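Local atomic coordinates of manganese lipoxygenase (Gaeumannomyces graminis, PDB entry 5FX8), a protein that oxygenates linoleic and alpha-linolenic acids to 11S- and 13R-hydroperoxides, using a catalytic manganese ion. Residues A[398-403]-A[602-607]; A[587-592]-A[596-601]. All coordinates share one frame; numbering follows the deposited sequence.

Overall arrangement
Contacts 1 and 2 lie with their centres about 11 Å apart, on the same side of the chain's centre, and contact 2 is nested in the long loop of chain that contact 1 closes. R589 of contact 2 joins them: its NH1 makes a salt bridge of 2.6 Å to OD2 of D400 and a probable hydrogen bond of 2.9 Å to the carbonyl O of W604, both in contact 1. The two differ in surroundings. Contact 1 is buried, with the L607 side chain about 9 Å from that of the metal ligand H478 and about 14 Å from the manganese ion. Contact 2 lies farther out, beside the glycan on N157.

Contact 1 (A[398-403]-A[602-607]); sequences YEDAHR and FVWTAL
D400 on helix 396-420 meets W604 and L607 of the chain that follows helix 566-587, within the helix-rich lipoxygenase fold. That chain runs on to V618, the C-terminal residue that binds manganese.

The directly packed part has two pieces. The first is small and made by one leucine methyl: CD1 of L607 lies against the helix, 3.7 Å from CB of D400 and 3.7 Å from the backbone N of A401, with the methyl of A401 a little farther off. W472 and V480 of helix 460-481 also touch L607, so the leucine touches both helices.

The second piece is the D400 carboxylate alongside the indole. W604 turns its CG away from its own N (chi1 -179°), which carries CE3 and CZ3 of the six-membered ring toward D400, and OD2 of D400 comes within 3.3 Å of CZ3. Carboxylate and indole lie nearly parallel, their planes 10° apart; the side chains come from opposite directions and overlap only along OD2 and the CE3-CZ3 rim. R589 is the salt-bridge partner of OD2, so the carboxylate is not left to the ring alone.

The looser side is the one bridged by solvent. No direct hydrogen bond joins the two segments; a single water does the joining, set over one face of the W604 ring and offset toward its rim. It donates to OD2 of D400 at 2.8 Å and accepts from the backbone N of L607 at 2.9 Å.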
loop_
_atom_site.group_PDB
_atom_site.type_symbol
_atom_site.label_atom_id
_atom_site.label_comp_id
_atom_site.label_asym_id
_atom_site.label_seq_id
_atom_site.Cartn_x
_atom_site.Cartn_y
_atom_site.Cartn_z
ATOM N N TYR A 398 -9.092 13.564 -10.764
ATOM C CA TYR A 398 -10.262 14.268 -10.274
ATOM C C TYR A 398 -11.537 13.474 -10.537
ATOM O O TYR A 398 -12.443 13.461 -9.708
ATOM C CB TYR A 398 -10.317 15.643 -10.926
ATOM C CG TYR A 398 -11.422 16.534 -10.482
ATOM C CD1 TYR A 398 -11.929 16.455 -9.201
ATOM C CD2 TYR A 398 -11.966 17.457 -11.349
ATOM C CE1 TYR A 398 -12.917 17.261 -8.805
ATOM C CE2 TYR A 398 -12.962 18.263 -10.958
ATOM C CZ TYR A 398 -13.437 18.166 -9.688
ATOM O OH TYR A 398 -14.454 18.973 -9.279
ATOM N N GLU A 399 -11.632 12.791 -11.670
ATOM C CA GLU A 399 -12.880 12.107 -11.981
ATOM C C GLU A 399 -13.040 10.853 -11.134
ATOM O O GLU A 399 -14.092 10.628 -10.522
ATOM C CB GLU A 399 -12.931 11.784 -13.477
ATOM C CG GLU A 399 -12.915 13.016 -14.395
ATOM C CD GLU A 399 -12.114 12.833 -15.705
ATOM O OE1 GLU A 399 -11.815 11.685 -16.116
ATOM O OE2 GLU A 399 -11.795 13.859 -16.349
ATOM N N ASP A 400 -11.992 10.034 -11.076
ATOM C CA ASP A 400 -12.012 8.881 -10.183
ATOM C C ASP A 400 -12.199 9.294 -8.728
ATOM O O ASP A 400 -12.986 8.676 -8.003
ATOM C CB ASP A 400 -10.738 8.067 -10.376
ATOM C CG ASP A 400 -10.808 7.212 -11.605
ATOM O OD1 ASP A 400 -11.910 7.172 -12.160
ATOM O OD2 ASP A 400 -9.820 6.574 -12.029
ATOM N N ALA A 401 -11.506 10.346 -8.297
ATOM C CA ALA A 401 -11.643 10.865 -6.942
ATOM C C ALA A 401 -13.060 11.348 -6.667
ATOM O O ALA A 401 -13.610 11.116 -5.589
ATOM C CB ALA A 401 -10.648 12.004 -6.697
ATOM N N HIS A 402 -13.649 12.049 -7.616
ATOM C CA HIS A 402 -14.996 12.539 -7.437
ATOM C C HIS A 402 -15.974 11.391 -7.264
ATOM O O HIS A 402 -16.844 11.443 -6.391
ATOM C CB HIS A 402 -15.377 13.416 -8.614
ATOM C CG HIS A 402 -16.819 13.782 -8.623
ATOM N ND1 HIS A 402 -17.326 14.814 -7.861
ATOM C CD2 HIS A 402 -17.871 13.230 -9.270
ATOM C CE1 HIS A 402 -18.630 14.887 -8.049
ATOM N NE2 HIS A 402 -18.986 13.935 -8.894
ATOM N N ARG A 403 -15.831 10.325 -8.052
ATOM C CA ARG A 403 -16.728 9.190 -7.860
ATOM C C ARG A 403 -16.546 8.571 -6.479
ATOM O O ARG A 403 -17.510 8.434 -5.710
ATOM C CB ARG A 403 -16.531 8.145 -8.950
ATOM C CG ARG A 403 -16.832 8.652 -10.298
ATOM C CD ARG A 403 -16.584 7.589 -11.347
ATOM N NE ARG A 403 -16.470 8.165 -12.690
ATOM C CZ ARG A 403 -17.488 8.386 -13.521
ATOM N NH1 ARG A 403 -18.721 8.087 -13.173
ATOM N NH2 ARG A 403 -17.262 8.906 -14.710
ATOM N N PHE A 602 -1.869 5.419 -21.171
ATOM C CA PHE A 602 -1.758 4.299 -20.247
ATOM C C PHE A 602 -3.038 4.178 -19.441
ATOM O O PHE A 602 -3.801 5.130 -19.296
ATOM C CB PHE A 602 -0.541 4.414 -19.309
ATOM C CG PHE A 602 -0.615 5.539 -18.316
ATOM C CD1 PHE A 602 -0.281 6.842 -18.684
ATOM C CD2 PHE A 602 -0.959 5.289 -17.006
ATOM C CE1 PHE A 602 -0.326 7.872 -17.775
ATOM C CE2 PHE A 602 -0.999 6.303 -16.103
ATOM C CZ PHE A 602 -0.681 7.613 -16.486
ATOM N N VAL A 603 -3.258 2.978 -18.922
ATOM C CA VAL A 603 -4.416 2.676 -18.099
ATOM C C VAL A 603 -4.050 2.885 -16.644
ATOM O O VAL A 603 -3.120 2.259 -16.136
ATOM C CB VAL A 603 -4.897 1.243 -18.327
ATOM C CG1 VAL A 603 -6.008 0.965 -17.415
ATOM C CG2 VAL A 603 -5.326 1.064 -19.746
ATOM N N TRP A 604 -4.796 3.745 -15.968
ATOM C CA TRP A 604 -4.521 4.149 -14.602
ATOM C C TRP A 604 -5.666 3.661 -13.723
ATOM O O TRP A 604 -6.836 3.865 -14.062
ATOM C CB TRP A 604 -4.357 5.666 -14.541
ATOM C CG TRP A 604 -4.051 6.207 -13.201
ATOM C CD1 TRP A 604 -2.858 6.143 -12.551
ATOM C CD2 TRP A 604 -4.945 6.902 -12.339
ATOM N NE1 TRP A 604 -2.958 6.745 -11.336
ATOM C CE2 TRP A 604 -4.232 7.217 -11.176
ATOM C CE3 TRP A 604 -6.282 7.279 -12.431
ATOM C CZ2 TRP A 604 -4.811 7.900 -10.108
ATOM C CZ3 TRP A 604 -6.866 7.957 -11.369
ATOM C CH2 TRP A 604 -6.130 8.264 -10.229
ATOM N N THR A 605 -5.326 2.972 -12.622
ATOM C CA THR A 605 -6.317 2.288 -11.806
ATOM C C THR A 605 -6.045 2.436 -10.325
ATOM O O THR A 605 -6.439 1.577 -9.540
ATOM C CB THR A 605 -6.361 0.799 -12.111
ATOM O OG1 THR A 605 -5.086 0.231 -11.820
ATOM C CG2 THR A 605 -6.710 0.542 -13.549
ATOM N N ALA A 606 -5.353 3.498 -9.928
ATOM C CA ALA A 606 -4.808 3.597 -8.585
ATOM C C ALA A 606 -5.876 3.814 -7.545
ATOM O O ALA A 606 -5.596 3.698 -6.347
ATOM C CB ALA A 606 -3.836 4.745 -8.495
ATOM N N LEU A 607 -7.075 4.177 -7.969
ATOM C CA LEU A 607 -8.142 4.480 -7.050
ATOM C C LEU A 607 -9.206 3.414 -7.052
ATOM O O LEU A 607 -10.295 3.651 -6.532
ATOM C CB LEU A 607 -8.738 5.834 -7.395
ATOM C CG LEU A 607 -8.018 6.997 -6.764
ATOM C CD1 LEU A 607 -8.604 8.213 -7.340
ATOM C CD2 LEU A 607 -8.230 6.921 -5.267
HETATM O O HOH W 1 -7.884 5.094 -10.584
#

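Contact 2 (A[587-592]-A[596-601]); sequences AGRGFD and LSQGMP. With NAG (2-acetamido-2-deoxy-beta-D-glucopyranose), chain D.
D592 and L596 hold the two arms together. The backbone N of D592 donates to the carbonyl O of L596 at 2.9 Å, and the N of L596 returns a bond of 3.1 Å to OD1 of D592, arriving from above the carboxylate, 49° out of its plane. OD1 also accepts from the N of K594, which makes an Asx turn and gives this one oxygen two backbone donors. On the other branch, OD2 takes a hydrogen from a water that in turn accepts from the N of G599, 2.9 Å from each.

F591 can be followed outward. Its CB faces the carbonyl O of L596. With CG anti to the carbonyl carbon (chi1 -65°), the ring runs beside the second arm, where CD1 is 3.9 Å from the carbonyl C of L596. Farther on, CE1 reaches the carbonyl O of P601 at 3.7 Å. On the other edge, CD2 and CE2 both meet C5 of the N-acetylglucosamine, CE2 at 3.7 Å; C5 stands over one face, toward the rim. CZ at the tip is near both sugar and P601.

This sugar belongs to the glycan on N157, so the loop after helix 566-587 packs against a glycosylated part of the surface. The second arm folds back through a type I' turn at Q598 and G599: the N of S597 donates to the O of M600, and the N of M600 returns a weak bond to the O of S597.

At the turn, the Q598 amide stacks on the R589 guanidinium, planes 27° apart. OE1 of Q598 stands over one face, 3.3 Å from CZ of R589, while NH1 makes a salt bridge with OD2 of D400 on helix 396-420 and a probable hydrogen bond with the carbonyl O of W604, farther along the same chain.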
loop_
_atom_site.group_PDB
_atom_site.type_symbol
_atom_site.label_atom_id
_atom_site.label_comp_id
_atom_site.label_asym_id
_atom_site.label_seq_id
_atom_site.Cartn_x
_atom_site.Cartn_y
_atom_site.Cartn_z
ATOM N N ALA A 587 -11.676 -1.410 -13.121
ATOM C CA ALA A 587 -11.056 -2.626 -13.642
ATOM C C ALA A 587 -11.419 -2.884 -15.100
ATOM O O ALA A 587 -10.664 -3.550 -15.816
ATOM C CB ALA A 587 -11.445 -3.836 -12.808
ATOM N N GLY A 588 -12.553 -2.398 -15.563
ATOM C CA GLY A 588 -12.791 -2.644 -16.963
ATOM C C GLY A 588 -12.085 -1.723 -17.930
ATOM O O GLY A 588 -12.347 -1.805 -19.128
ATOM N N ARG A 589 -11.189 -0.861 -17.463
ATOM C CA ARG A 589 -10.624 0.183 -18.312
ATOM C C ARG A 589 -9.692 -0.380 -19.375
ATOM O O ARG A 589 -8.958 -1.339 -19.146
ATOM C CB ARG A 589 -9.853 1.178 -17.473
ATOM C CG ARG A 589 -10.516 2.487 -17.347
ATOM C CD ARG A 589 -9.832 3.350 -16.325
ATOM N NE ARG A 589 -10.846 4.123 -15.636
ATOM C CZ ARG A 589 -10.691 4.801 -14.518
ATOM N NH1 ARG A 589 -9.529 4.838 -13.881
ATOM N NH2 ARG A 589 -11.728 5.442 -14.033
ATOM N N GLY A 590 -9.686 0.258 -20.529
ATOM C CA GLY A 590 -8.871 -0.195 -21.628
ATOM C C GLY A 590 -8.776 0.941 -22.609
ATOM O O GLY A 590 -9.258 2.030 -22.321
ATOM N N PHE A 591 -8.184 0.711 -23.763
ATOM C CA PHE A 591 -7.881 1.798 -24.672
ATOM C C PHE A 591 -8.980 1.957 -25.703
ATOM O O PHE A 591 -9.571 0.975 -26.139
ATOM C CB PHE A 591 -6.555 1.539 -25.369
ATOM C CG PHE A 591 -5.391 1.524 -24.453
ATOM C CD1 PHE A 591 -4.828 2.705 -24.020
ATOM C CD2 PHE A 591 -4.838 0.328 -24.038
ATOM C CE1 PHE A 591 -3.749 2.694 -23.194
ATOM C CE2 PHE A 591 -3.754 0.312 -23.211
ATOM C CZ PHE A 591 -3.204 1.497 -22.791
ATOM N N ASP A 592 -9.241 3.200 -26.100
ATOM C CA ASP A 592 -10.228 3.476 -27.132
ATOM C C ASP A 592 -9.563 3.415 -28.509
ATOM O O ASP A 592 -8.476 2.850 -28.674
ATOM C CB ASP A 592 -10.925 4.814 -26.868
ATOM C CG ASP A 592 -9.984 6.005 -26.892
ATOM O OD1 ASP A 592 -8.909 5.914 -27.493
ATOM O OD2 ASP A 592 -10.318 7.061 -26.314
ATOM N N LEU A 596 -6.077 5.718 -26.276
ATOM C CA LEU A 596 -6.129 6.497 -25.057
ATOM C C LEU A 596 -7.083 5.875 -24.053
ATOM O O LEU A 596 -8.101 5.287 -24.424
ATOM C CB LEU A 596 -6.568 7.906 -25.344
ATOM C CG LEU A 596 -5.681 8.690 -26.281
ATOM C CD1 LEU A 596 -6.283 10.058 -26.432
ATOM C CD2 LEU A 596 -4.314 8.785 -25.701
ATOM N N SER A 597 -6.740 6.015 -22.772
ATOM C CA SER A 597 -7.626 5.662 -21.663
ATOM C C SER A 597 -7.739 6.861 -20.746
ATOM O O SER A 597 -6.730 7.309 -20.195
ATOM C CB SER A 597 -7.103 4.459 -20.883
ATOM O OG SER A 597 -7.870 4.274 -19.714
ATOM N N GLN A 598 -8.959 7.372 -20.574
ATOM C CA GLN A 598 -9.186 8.668 -19.930
ATOM C C GLN A 598 -8.311 9.743 -20.545
ATOM O O GLN A 598 -7.822 10.630 -19.855
ATOM C CB GLN A 598 -8.931 8.624 -18.429
ATOM C CG GLN A 598 -9.532 7.469 -17.728
ATOM C CD GLN A 598 -9.085 7.405 -16.300
ATOM O OE1 GLN A 598 -9.793 7.842 -15.400
ATOM N NE2 GLN A 598 -7.894 6.863 -16.078
ATOM N N GLY A 599 -8.066 9.641 -21.840
ATOM C CA GLY A 599 -7.294 10.657 -22.524
ATOM C C GLY A 599 -5.807 10.517 -22.370
ATOM O O GLY A 599 -5.095 11.500 -22.518
ATOM N N MET A 600 -5.324 9.315 -22.088
ATOM C CA MET A 600 -3.956 9.042 -21.705
ATOM C C MET A 600 -3.455 7.798 -22.406
ATOM O O MET A 600 -4.215 6.856 -22.611
ATOM C CB MET A 600 -3.823 8.782 -20.206
ATOM C CG MET A 600 -4.025 9.917 -19.312
ATOM S SD MET A 600 -3.695 9.445 -17.602
ATOM C CE MET A 600 -3.837 11.052 -16.967
ATOM N N PRO A 601 -2.172 7.727 -22.674
ATOM C CA PRO A 601 -1.620 6.538 -23.323
ATOM C C PRO A 601 -1.312 5.392 -22.379
ATOM O O PRO A 601 -0.553 4.489 -22.744
ATOM C CB PRO A 601 -0.336 7.069 -23.971
ATOM C CG PRO A 601 -0.499 8.524 -24.008
ATOM C CD PRO A 601 -1.274 8.876 -22.809
HETATM C C1 NAG D . -0.529 2.805 -25.695
HETATM C C2 NAG D . -0.888 3.195 -27.146
HETATM C C3 NAG D . -1.983 2.289 -27.702
HETATM C C4 NAG D . -1.660 0.823 -27.460
HETATM C C5 NAG D . -1.347 0.615 -25.991
HETATM C C6 NAG D . -1.007 -0.811 -25.651
HETATM C C7 NAG D . -0.584 5.535 -27.823
HETATM C C8 NAG D . -1.182 6.905 -27.819
HETATM N N2 NAG D . -1.303 4.583 -27.226
HETATM O O3 NAG D . -2.108 2.527 -29.100
HETATM O O4 NAG D . -2.764 0.005 -27.831
HETATM O O5 NAG D . -0.219 1.423 -25.634
HETATM O O6 NAG D . 0.361 -1.079 -25.896
HETATM O O7 NAG D . 0.501 5.304 -28.328
HETATM O O HOH W 2 -9.840 8.447 -23.806
#